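Alpha-fucosidase (Bifidobacterium bifidum, PDB 2EAB) probably hydrolyses terminal alpha-1,2-linked L-fucose from sugar chains, this chain being the catalytic region, from glycoside hydrolase family 95, of a longer protein. Local coordinates at residues Leu639-Val644 against Gly689-Ile694; Gly645-Ile650 against Glu656-Lys661; Tyr709-Gly714 against Asn730-Thr735. All coordinates share one frame; numbering follows the deposited sequence.

Contact 1: residues Leu639-Val644 against Gly689-Ile694; sequences LKPIEV and GDLITI
P641, I642, L691 and I692 meet through hydrocarbon alone, and the contact is a compact example of how two irregular loops can be sealed together without a hydrogen bond crossing between them. L691 is the central piece. Its CG stands anti to the backbone N (chi1 -173°), which sends the branched end out to the other loop, where it is received by two neighbours in sequence. Against I642 the meeting is tip to tip, with I642 CG1 3.5 Å from L691 CG. P641 is approached at a slant by the methyl groups of the same leucine, the ring atom P641 CG lying 3.6 Å from L691 CD2 and 3.7 Å from L691 CD1. The fork of the leucine therefore takes in the corner of the proline ring. I642 has its CG1 beside its own backbone N and a second bend at chi2 (-58°). CD1 of that branch thus lies near L691 CD2 and also reaches I692, whose CD1 is 3.9 Å from I642 CD1.

Polar groups work outside this patch. E643, which has no contact with 689-694, forms salt bridges with R557 and K651, and R557 also binds the backbone oxygens of L639 and K640. D690 is a calcium ligand seen crystallographically in this protein, although no such ion is bound to this chain here; its carboxylate bonds Q585 and a buffer molecule.

The patch belongs to the helical catalytic domain, an (alpha/alpha)6 barrel in this family, where long loops join the helices. Helix 697-711 offers Y699 to both I642 and I692 and adds A703 beside I692, while S581 of helix 577-596 touches L691.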
loop_
_atom_site.group_PDB
_atom_site.type_symbol
_atom_site.label_atom_id
_atom_site.label_comp_id
_atom_site.label_asym_id
_atom_site.label_seq_id
_atom_site.Cartn_x
_atom_site.Cartn_y
_atom_site.Cartn_z
ATOM N N LEU A 639 9.583 26.390 8.154
ATOM C CA LEU A 639 8.230 25.951 7.822
ATOM C C LEU A 639 7.260 26.129 8.984
ATOM O O LEU A 639 6.095 26.489 8.775
ATOM C CB LEU A 639 8.233 24.502 7.330
ATOM C CG LEU A 639 8.899 24.271 5.969
ATOM C CD1 LEU A 639 9.172 22.796 5.763
ATOM C CD2 LEU A 639 8.050 24.822 4.824
ATOM N N LYS A 640 7.743 25.880 10.202
ATOM C CA LYS A 640 6.904 25.952 11.406
ATOM C C LYS A 640 5.538 25.309 11.144
ATOM O O LYS A 640 4.492 25.955 11.276
ATOM C CB LYS A 640 6.761 27.403 11.878
ATOM C CG LYS A 640 8.056 27.999 12.426
ATOM C CD LYS A 640 7.941 29.493 12.713
ATOM C CE LYS A 640 6.786 29.848 13.637
ATOM N NZ LYS A 640 6.495 31.316 13.578
ATOM N N PRO A 641 5.541 24.018 10.766
ATOM C CA PRO A 641 4.317 23.411 10.245
ATOM C C PRO A 641 3.162 23.284 11.238
ATOM O O PRO A 641 1.995 23.320 10.824
ATOM C CB PRO A 641 4.782 22.026 9.785
ATOM C CG PRO A 641 6.005 21.748 10.595
ATOM C CD PRO A 641 6.669 23.064 10.773
ATOM N N ILE A 642 3.483 23.129 12.521
ATOM C CA ILE A 642 2.454 22.913 13.536
ATOM C C ILE A 642 2.179 24.157 14.361
ATOM O O ILE A 642 3.094 24.746 14.944
ATOM C CB ILE A 642 2.814 21.752 14.503
ATOM C CG1 ILE A 642 3.054 20.445 13.740
ATOM C CG2 ILE A 642 1.738 21.583 15.589
ATOM C CD1 ILE A 642 1.882 19.965 12.874
ATOM N N GLU A 643 0.906 24.536 14.413
ATOM C CA GLU A 643 0.427 25.556 15.340
ATOM C C GLU A 643 -0.805 25.028 16.045
ATOM O O GLU A 643 -1.695 24.451 15.411
ATOM C CB GLU A 643 0.081 26.851 14.611
ATOM C CG GLU A 643 1.284 27.640 14.157
ATOM C CD GLU A 643 0.959 29.076 13.794
ATOM O OE1 GLU A 643 -0.237 29.446 13.738
ATOM O OE2 GLU A 643 1.914 29.834 13.554
ATOM N N VAL A 644 -0.852 25.221 17.359
ATOM C CA VAL A 644 -2.021 24.867 18.149
ATOM C C VAL A 644 -2.952 26.075 18.197
ATOM O O VAL A 644 -2.525 27.186 18.524
ATOM C CB VAL A 644 -1.630 24.415 19.576
ATOM C CG1 VAL A 644 -2.866 24.075 20.396
ATOM C CG2 VAL A 644 -0.686 23.215 19.515
ATOM N N GLY A 689 4.243 10.534 10.047
ATOM C CA GLY A 689 5.416 11.345 10.374
ATOM C C GLY A 689 5.876 11.320 11.818
ATOM O O GLY A 689 5.349 10.571 12.647
ATOM N N ASP A 690 6.888 12.133 12.109
ATOM C CA ASP A 690 7.408 12.258 13.475
ATOM C C ASP A 690 7.393 13.696 13.968
ATOM O O ASP A 690 8.142 14.063 14.880
ATOM C CB ASP A 690 8.807 11.633 13.620
ATOM C CG ASP A 690 9.905 12.447 12.953
ATOM O OD1 ASP A 690 9.606 13.422 12.227
ATOM O OD2 ASP A 690 11.092 12.094 13.160
ATOM N N LEU A 691 6.522 14.492 13.364
ATOM C CA LEU A 691 6.325 15.874 13.746
ATOM C C LEU A 691 5.515 15.977 15.038
ATOM O O LEU A 691 5.731 16.884 15.847
ATOM C CB LEU A 691 5.616 16.578 12.597
ATOM C CG LEU A 691 5.382 18.079 12.599
ATOM C CD1 LEU A 691 6.662 18.865 12.872
ATOM C CD2 LEU A 691 4.798 18.449 11.250
ATOM N N ILE A 692 4.590 15.039 15.220
ATOM C CA ILE A 692 3.735 14.978 16.397
ATOM C C ILE A 692 3.895 13.586 16.984
ATOM O O ILE A 692 3.469 12.595 16.385
ATOM C CB ILE A 692 2.244 15.237 16.054
ATOM C CG1 ILE A 692 2.061 16.606 15.384
ATOM C CG2 ILE A 692 1.379 15.108 17.304
ATOM C CD1 ILE A 692 0.685 16.808 14.743
ATOM N N THR A 693 4.539 13.510 18.147
ATOM C CA THR A 693 4.815 12.232 18.784
ATOM C C THR A 693 4.478 12.264 20.266
ATOM O O THR A 693 4.278 13.332 20.858
ATOM C CB THR A 693 6.297 11.834 18.672
ATOM O OG1 THR A 693 7.067 12.638 19.574
ATOM C CG2 THR A 693 6.838 11.989 17.245
ATOM N N ILE A 694 4.439 11.072 20.849
ATOM C CA ILE A 694 4.167 10.891 22.267
ATOM C C ILE A 694 5.164 11.663 23.153
ATOM O O ILE A 694 4.847 12.003 24.297
ATOM C CB ILE A 694 4.116 9.371 22.615
ATOM C CG1 ILE A 694 3.445 9.119 23.970
ATOM C CG2 ILE A 694 5.504 8.718 22.516
ATOM C CD1 ILE A 694 1.952 9.401 23.994
#

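Contact 2: residues Gly645-Ile650 against Glu656-Lys661; sequences GDSGQI and EGALGK
Q649 and E656 come at each other from opposite directions, and the amide at the end of the glutamine serves as a junction between two turns. Q649 CG sits in the crowded position between the backbone N and the carbonyl carbon (chi1 85°), and the chain folds back at chi2, bringing the amide over the start of its own turn and against the other segment. There NE2 spends both hydrogens. One goes almost straight to E656 OE1, at 2.7 Å from NE2, on the anti side and somewhat out of the plane of the carboxylate, which is turned 22° from that of the amide. The other goes to G657 O, 2.9 Å from Q649 NE2. The amide oxygen is held too, since S647 N donates to Q649 OE1 at 2.9 Å. With these three bonds the amide can hardly flip.

The loop that carries it is a type I turn, G645 to G648, followed by a G1 beta bulge: G648 has the positive phi of the bulge, and G645 N bonds Q649 O. Facing it is a type II turn from A658 to K661, with G660 at its third position. Backbone bonds shape each turn, while the Q649 amide, S647 OG and one backbone bond join the two, a worked case of an ordered loop in the family 95 catalytic domain.

G657 O is gripped from both faces of its carbonyl plane, by Q649 NE2 and by D646 N, the latter 3.0 Å from G657 O. Nearby, S647 OG accepts an almost linear bond from L659 N, 2.9 Å away. E656 OE1 gains a second donor in a water that also bonds I650 O, while E656 OE2 takes E652 N. L659 crosses the aliphatic part of the glutamine, its CD1 4.0 Å from Q649 CG.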
loop_
_atom_site.group_PDB
_atom_site.type_symbol
_atom_site.label_atom_id
_atom_site.label_comp_id
_atom_site.label_asym_id
_atom_site.label_seq_id
_atom_site.Cartn_x
_atom_site.Cartn_y
_atom_site.Cartn_z
ATOM N N GLY A 645 -4.214 25.855 17.844
ATOM C CA GLY A 645 -5.201 26.926 17.770
ATOM C C GLY A 645 -5.975 27.179 19.048
ATOM O O GLY A 645 -5.672 26.612 20.105
ATOM N N ASP A 646 -6.997 28.022 18.929
ATOM C CA ASP A 646 -7.739 28.521 20.085
ATOM C C ASP A 646 -8.706 27.501 20.687
ATOM O O ASP A 646 -9.259 27.730 21.767
ATOM C CB ASP A 646 -8.456 29.825 19.725
ATOM C CG ASP A 646 -7.487 30.911 19.291
ATOM O OD1 ASP A 646 -6.584 31.262 20.083
ATOM O OD2 ASP A 646 -7.618 31.411 18.155
ATOM N N SER A 647 -8.891 26.375 19.999
ATOM C CA SER A 647 -9.690 25.271 20.518
ATOM C C SER A 647 -8.791 24.140 21.020
ATOM O O SER A 647 -9.270 23.045 21.317
ATOM C CB SER A 647 -10.653 24.747 19.449
ATOM O OG SER A 647 -11.412 25.799 18.873
ATOM N N GLY A 648 -7.490 24.416 21.113
ATOM C CA GLY A 648 -6.501 23.404 21.495
ATOM C C GLY A 648 -6.248 22.365 20.412
ATOM O O GLY A 648 -5.761 21.271 20.700
ATOM N N GLN A 649 -6.578 22.722 19.171
ATOM C CA GLN A 649 -6.490 21.828 18.019
ATOM C C GLN A 649 -5.223 22.088 17.205
ATOM O O GLN A 649 -4.661 23.177 17.258
ATOM C CB GLN A 649 -7.730 22.024 17.132
ATOM C CG GLN A 649 -7.659 23.185 16.097
ATOM C CD GLN A 649 -7.794 24.597 16.678
ATOM O OE1 GLN A 649 -7.744 24.811 17.893
ATOM N NE2 GLN A 649 -7.966 25.568 15.792
ATOM N N ILE A 650 -4.784 21.088 16.440
ATOM C CA ILE A 650 -3.786 21.324 15.398
ATOM C C ILE A 650 -4.466 22.121 14.285
ATOM O O ILE A 650 -5.462 21.663 13.720
ATOM C CB ILE A 650 -3.247 19.997 14.804
ATOM C CG1 ILE A 650 -2.621 19.104 15.887
ATOM C CG2 ILE A 650 -2.273 20.270 13.656
ATOM C CD1 ILE A 650 -1.297 19.594 16.460
ATOM N N GLU A 656 -6.199 30.018 10.594
ATOM C CA GLU A 656 -7.174 29.482 11.540
ATOM C C GLU A 656 -6.983 30.043 12.951
ATOM O O GLU A 656 -5.859 30.299 13.381
ATOM C CB GLU A 656 -7.049 27.958 11.548
ATOM C CG GLU A 656 -8.043 27.191 12.402
ATOM C CD GLU A 656 -7.911 25.690 12.209
ATOM O OE1 GLU A 656 -8.191 24.936 13.163
ATOM O OE2 GLU A 656 -7.514 25.260 11.100
ATOM N N GLY A 657 -8.095 30.243 13.657
ATOM C CA GLY A 657 -8.066 30.612 15.075
ATOM C C GLY A 657 -8.621 29.448 15.869
ATOM O O GLY A 657 -7.916 28.466 16.129
ATOM N N ALA A 658 -9.891 29.553 16.248
ATOM C CA ALA A 658 -10.624 28.419 16.786
ATOM C C ALA A 658 -10.895 27.428 15.656
ATOM O O ALA A 658 -10.770 27.769 14.475
ATOM C CB ALA A 658 -11.926 28.878 17.422
ATOM N N LEU A 659 -11.269 26.206 16.019
ATOM C CA LEU A 659 -11.524 25.161 15.034
ATOM C C LEU A 659 -12.566 25.606 14.005
ATOM O O LEU A 659 -13.664 26.031 14.370
ATOM C CB LEU A 659 -11.967 23.874 15.733
ATOM C CG LEU A 659 -12.255 22.671 14.834
ATOM C CD1 LEU A 659 -10.989 22.153 14.156
ATOM C CD2 LEU A 659 -12.920 21.565 15.627
ATOM N N GLY A 660 -12.203 25.522 12.724
ATOM C CA GLY A 660 -13.105 25.881 11.626
ATOM C C GLY A 660 -13.362 27.368 11.442
ATOM O O GLY A 660 -14.241 27.756 10.664
ATOM N N LYS A 661 -12.589 28.198 12.138
ATOM C CA LYS A 661 -12.772 29.651 12.122
ATOM C C LYS A 661 -11.463 30.361 11.818
ATOM O O LYS A 661 -10.387 29.830 12.091
ATOM C CB LYS A 661 -13.303 30.143 13.477
ATOM C CG LYS A 661 -14.550 29.428 13.991
ATOM C CD LYS A 661 -15.804 29.822 13.221
ATOM C CE LYS A 661 -17.033 29.099 13.759
ATOM N NZ LYS A 661 -17.369 29.501 15.154
HETATM O O HOH W 1 -7.922 22.264 12.681
#

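Contact 3: residues Tyr709-Gly714 against Asn730-Thr735; sequences YRCFKG and NSWART. With EDO (1,2-ethanediol), chain G.
An indole N-H aimed at a cysteine sulfur is the striking feature here: W732 NE1 donates to C711 SG across 3.5 Å, with an angle of 170° at the hydrogen. The contact joins the ends of two helices of the family 95 catalytic domain, an (alpha/alpha)6 barrel, the chain between them passing through the small hairpin of strands 712-713 and 716-717. It is also a sulfur-aromatic contact of the edge type, as the sulfur lies only 2° out of the indole plane. C711 holds SG beside its own backbone N (chi1 -66°), which places the sulfur at the N-H edge of the indole. In this buried setting the long but straight bond gives the indole nitrogen a partner and would help hold the ring's rotation, together with the packing around it.

F712, first residue beyond its helix, adds a lighter touch. Its ring turns an edge to the benzo part of the indole, F712 CE2 lying 4.1 Å from W732 CZ2, and the two side chains are set obliquely. Around them, L707 of helix 697-711 and L744 of helix 738-751 also pack on the indole.

At its backbone W732 is tied down by T735. W732 O accepts from T735 N at 3.0 Å and also from the hydroxyl, T735 OG1 lying 2.6 Å from W732 O in the carbonyl plane, on a lone pair.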
loop_
_atom_site.group_PDB
_atom_site.type_symbol
_atom_site.label_atom_id
_atom_site.label_comp_id
_atom_site.label_asym_id
_atom_site.label_seq_id
_atom_site.Cartn_x
_atom_site.Cartn_y
_atom_site.Cartn_z
ATOM N N TYR A 709 -12.551 15.601 17.578
ATOM C CA TYR A 709 -13.528 16.333 16.780
ATOM C C TYR A 709 -13.837 15.623 15.463
ATOM O O TYR A 709 -14.992 15.561 15.043
ATOM C CB TYR A 709 -13.061 17.757 16.501
ATOM C CG TYR A 709 -13.273 18.734 17.635
ATOM C CD1 TYR A 709 -14.558 19.140 18.006
ATOM C CD2 TYR A 709 -12.188 19.281 18.315
ATOM C CE1 TYR A 709 -14.754 20.054 19.044
ATOM C CE2 TYR A 709 -12.371 20.195 19.349
ATOM C CZ TYR A 709 -13.656 20.578 19.710
ATOM O OH TYR A 709 -13.845 21.481 20.733
ATOM N N ARG A 710 -12.809 15.082 14.811
ATOM C CA ARG A 710 -13.015 14.420 13.523
ATOM C C ARG A 710 -13.710 13.062 13.622
ATOM O O ARG A 710 -14.453 12.685 12.715
ATOM C CB ARG A 710 -11.694 14.258 12.776
ATOM C CG ARG A 710 -11.808 14.500 11.275
ATOM C CD ARG A 710 -11.967 15.984 10.955
ATOM N NE ARG A 710 -11.132 16.385 9.821
ATOM C CZ ARG A 710 -10.530 17.565 9.706
ATOM N NH1 ARG A 710 -10.665 18.495 10.648
ATOM N NH2 ARG A 710 -9.776 17.809 8.638
ATOM N N CYS A 711 -13.485 12.342 14.721
ATOM C CA CYS A 711 -13.826 10.916 14.799
ATOM C C CYS A 711 -15.065 10.581 15.625
ATOM O O CYS A 711 -15.540 9.445 15.590
ATOM C CB CYS A 711 -12.630 10.121 15.332
ATOM S SG CYS A 711 -11.213 10.109 14.224
ATOM N N PHE A 712 -15.571 11.567 16.362
ATOM C CA PHE A 712 -16.713 11.381 17.254
ATOM C C PHE A 712 -17.905 12.241 16.843
ATOM O O PHE A 712 -17.742 13.365 16.357
ATOM C CB PHE A 712 -16.323 11.723 18.698
ATOM C CG PHE A 712 -15.460 10.687 19.367
ATOM C CD1 PHE A 712 -16.017 9.772 20.252
ATOM C CD2 PHE A 712 -14.088 10.631 19.126
ATOM C CE1 PHE A 712 -15.226 8.810 20.880
ATOM C CE2 PHE A 712 -13.288 9.675 19.752
ATOM C CZ PHE A 712 -13.861 8.759 20.630
ATOM N N LYS A 713 -19.103 11.696 17.032
ATOM C CA LYS A 713 -20.331 12.479 16.984
ATOM C C LYS A 713 -20.853 12.446 18.410
ATOM O O LYS A 713 -21.298 11.400 18.888
ATOM C CB LYS A 713 -21.338 11.868 16.007
ATOM C CG LYS A 713 -22.622 12.682 15.834
ATOM C CD LYS A 713 -23.618 11.999 14.906
ATOM C CE LYS A 713 -23.339 12.301 13.439
ATOM N NZ LYS A 713 -24.386 11.725 12.549
ATOM N N GLY A 714 -20.758 13.583 19.094
ATOM C CA GLY A 714 -20.974 13.631 20.534
ATOM C C GLY A 714 -19.912 12.798 21.226
ATOM O O GLY A 714 -18.712 13.019 21.033
ATOM N N ASN A 730 -4.240 3.953 12.391
ATOM C CA ASN A 730 -2.818 4.254 12.542
ATOM C C ASN A 730 -2.553 5.542 13.311
ATOM O O ASN A 730 -1.629 5.607 14.126
ATOM C CB ASN A 730 -2.128 4.277 11.182
ATOM C CG ASN A 730 -1.882 2.886 10.641
ATOM O OD1 ASN A 730 -0.844 2.271 10.913
ATOM N ND2 ASN A 730 -2.840 2.373 9.871
ATOM N N SER A 731 -3.377 6.558 13.060
ATOM C CA SER A 731 -3.243 7.850 13.730
ATOM C C SER A 731 -3.500 7.714 15.224
ATOM O O SER A 731 -2.713 8.192 16.046
ATOM C CB SER A 731 -4.199 8.871 13.123
ATOM O OG SER A 731 -3.911 9.079 11.751
ATOM N N TRP A 732 -4.590 7.043 15.574
ATOM C CA TRP A 732 -4.890 6.813 16.978
ATOM C C TRP A 732 -3.834 5.945 17.667
ATOM O O TRP A 732 -3.517 6.181 18.827
ATOM C CB TRP A 732 -6.294 6.246 17.149
ATOM C CG TRP A 732 -7.356 7.314 17.175
ATOM C CD1 TRP A 732 -8.157 7.705 16.140
ATOM C CD2 TRP A 732 -7.723 8.127 18.298
ATOM N NE1 TRP A 732 -9.006 8.708 16.552
ATOM C CE2 TRP A 732 -8.765 8.984 17.873
ATOM C CE3 TRP A 732 -7.275 8.212 19.623
ATOM C CZ2 TRP A 732 -9.368 9.917 18.728
ATOM C CZ3 TRP A 732 -7.874 9.141 20.474
ATOM C CH2 TRP A 732 -8.912 9.977 20.020
ATOM N N ALA A 733 -3.256 4.974 16.963
ATOM C CA ALA A 733 -2.202 4.150 17.567
ATOM C C ALA A 733 -1.033 5.018 18.041
ATOM O O ALA A 733 -0.485 4.800 19.124
ATOM C CB ALA A 733 -1.716 3.084 16.605
ATOM N N ARG A 734 -0.663 6.011 17.237
ATOM C CA ARG A 734 0.452 6.896 17.559
ATOM C C ARG A 734 0.203 7.746 18.807
ATOM O O ARG A 734 1.155 8.238 19.413
ATOM C CB ARG A 734 0.765 7.801 16.362
ATOM C CG ARG A 734 1.355 7.066 15.148
ATOM C CD ARG A 734 2.786 6.586 15.414
ATOM N NE ARG A 734 3.497 6.060 14.243
ATOM C CZ ARG A 734 4.051 6.815 13.296
ATOM N NH1 ARG A 734 3.928 8.137 13.334
ATOM N NH2 ARG A 734 4.715 6.246 12.297
ATOM N N THR A 735 -1.064 7.926 19.186
ATOM C CA THR A 735 -1.414 8.683 20.393
ATOM C C THR A 735 -1.183 7.895 21.682
ATOM O O THR A 735 -1.191 8.480 22.769
ATOM C CB THR A 735 -2.901 9.130 20.419
ATOM O OG1 THR A 735 -3.742 7.996 20.661
ATOM C CG2 THR A 735 -3.314 9.824 19.134
HETATM C C1 EDO G . 4.436 4.179 10.148
HETATM O O1 EDO G . 5.101 3.918 11.482
HETATM C C2 EDO G . 4.680 2.883 9.280
HETATM O O2 EDO G . 6.114 2.691 9.189
#

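Overall arrangement
Followed from the N terminus, the chain leaves helix 632-639 and enters the first arm of contact 1, then runs directly into contact 2, which closes a small loop between 645-650 and 656-661. That loop is nested inside the far larger one closed when 689-694 returns to 639-644. I650 joins the two, its CD1 packing on I642 and I692. Contact 3 comes in series, closing the loop from 709-714 to 730-735, which contains strand 716-717 and most of helix 722-734. Y709 receives L659 of contact 2, and R734 probably hydrogen-bonds G689 of contact 1. Contacts 1 and 2 fold the irregular 640-696 region onto itself and against helix 697-711, and contact 3 joins that helix to 722-734.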